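Local coordinates for FKBP-type peptidyl-prolyl cis-trans isomerase FkpA (Escherichia coli, PDB 1Q6H), which catalyses the cis-trans isomerisation of proline peptide bonds and acts as a chaperone in protein folding in the periplasm, at residues D140-N145 / E179-I184. Residues are numbered along the deposited sequence; the frame is centred on the assembly and turned at random.
Sequences DTVVVN and EGLKNI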
# COMPACT_ATOMS: atom_id res chain seq x y z
N ASP A 140 4.66 7.81 43.06
CA ASP A 140 6.02 8.36 42.97
C ASP A 140 6.60 8.27 41.58
O ASP A 140 6.23 7.40 40.79
CB ASP A 140 7.00 7.58 43.84
CG ASP A 140 6.74 7.75 45.33
OD1 ASP A 140 6.10 8.76 45.73
OD2 ASP A 140 7.14 6.89 46.14
N THR A 141 7.58 9.14 41.34
CA THR A 141 8.39 9.06 40.15
C THR A 141 9.67 8.31 40.51
O THR A 141 10.29 8.57 41.54
CB THR A 141 8.75 10.46 39.65
OG1 THR A 141 7.55 11.17 39.30
CG2 THR A 141 9.50 10.35 38.36
N VAL A 142 10.05 7.36 39.67
CA VAL A 142 11.28 6.63 39.88
C VAL A 142 12.22 6.90 38.72
O VAL A 142 11.78 7.13 37.58
CB VAL A 142 11.07 5.08 40.01
CG1 VAL A 142 10.34 4.69 41.32
CG2 VAL A 142 10.33 4.51 38.83
N VAL A 143 13.52 6.85 39.02
CA VAL A 143 14.58 7.03 38.06
C VAL A 143 15.46 5.79 38.14
O VAL A 143 16.01 5.45 39.21
CB VAL A 143 15.40 8.29 38.36
CG1 VAL A 143 16.44 8.54 37.28
CG2 VAL A 143 14.48 9.54 38.50
N VAL A 144 15.59 5.11 37.02
CA VAL A 144 16.30 3.86 36.98
C VAL A 144 17.22 3.68 35.79
O VAL A 144 17.00 4.23 34.73
CB VAL A 144 15.33 2.65 36.90
CG1 VAL A 144 14.46 2.54 38.14
CG2 VAL A 144 14.45 2.75 35.66
N ASN A 145 18.25 2.88 35.99
CA ASN A 145 19.01 2.36 34.91
C ASN A 145 18.59 0.89 34.85
O ASN A 145 18.33 0.25 35.88
CB ASN A 145 20.51 2.50 35.17
CG ASN A 145 21.02 3.88 34.88
OD1 ASN A 145 20.62 4.52 33.91
ND2 ASN A 145 21.93 4.35 35.71
N GLU A 179 5.27 -3.40 40.99
CA GLU A 179 5.46 -4.22 42.16
C GLU A 179 6.93 -4.41 42.52
O GLU A 179 7.31 -4.27 43.67
CB GLU A 179 4.88 -5.61 41.89
CG GLU A 179 5.09 -6.63 42.99
CD GLU A 179 4.57 -8.00 42.61
OE1 GLU A 179 3.96 -8.19 41.48
OE2 GLU A 179 4.77 -8.91 43.44
N GLY A 180 7.72 -4.78 41.53
CA GLY A 180 9.11 -5.12 41.76
C GLY A 180 9.93 -4.06 42.46
O GLY A 180 10.66 -4.35 43.41
N LEU A 181 9.80 -2.81 42.02
CA LEU A 181 10.64 -1.74 42.56
C LEU A 181 10.29 -1.42 43.99
O LEU A 181 11.10 -0.89 44.74
CB LEU A 181 10.57 -0.49 41.68
CG LEU A 181 11.12 -0.62 40.27
CD1 LEU A 181 10.98 0.74 39.52
CD2 LEU A 181 12.59 -1.06 40.30
N LYS A 182 9.11 -1.82 44.43
CA LYS A 182 8.76 -1.59 45.83
C LYS A 182 9.59 -2.46 46.81
O LYS A 182 9.51 -2.28 48.04
CB LYS A 182 7.26 -1.85 46.05
CG LYS A 182 6.38 -0.86 45.35
CD LYS A 182 4.91 -1.16 45.48
CE LYS A 182 4.08 -0.12 44.66
NZ LYS A 182 2.70 -0.46 44.52
N ASN A 183 10.35 -3.40 46.27
CA ASN A 183 11.15 -4.30 47.08
C ASN A 183 12.56 -3.79 47.40
O ASN A 183 13.33 -4.49 48.05
CB ASN A 183 11.29 -5.65 46.37
CG ASN A 183 10.00 -6.41 46.34
OD1 ASN A 183 9.39 -6.62 47.36
ND2 ASN A 183 9.58 -6.85 45.15
N ILE A 184 12.91 -2.59 46.91
CA ILE A 184 14.19 -1.98 47.18
C ILE A 184 13.94 -0.50 47.45
O ILE A 184 12.78 -0.05 47.41
CB ILE A 184 15.21 -2.13 46.03
CG1 ILE A 184 14.62 -1.75 44.67
CG2 ILE A 184 15.80 -3.51 45.99
CD1 ILE A 184 15.69 -1.62 43.59
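Leu181 reaches across to Val142 and Val144 with one methyl, CD1. That methyl lies 3.9 Å from CG2 of Val142 and 4.2 Å from CG1 of Val144. The leucine and Val142 cross at a slant, whereas Val144 meets it tip to tip. The two valines sit two residues apart on strand 141-150, so both point to the same face of the sheet, and Val143 between them points the other way. In Leu181 the CG is anti to the carbonyl carbon (chi1 -65°) and CD1 continues the chain in extended form (chi2 -180°), which carries this methyl out to the strand. The backbones stay well apart, with CA of Val142 and CA of Leu181 8.8 Å from each other. Only side-chain ends bridge the gap, all by methyl contacts, and about 102 Å² is buried between the segments. All three residues are buried. Phe168 of strand 166-169 touches each of them, and Val218 of strand 214-223 also packs on Leu181. This is the core packing of an FKBP domain, in which a curved antiparallel sheet wraps round a short helix. Here Leu181, next after Gly180 of helix 175-180, packs on the sheet face that carries Val142 and Val144.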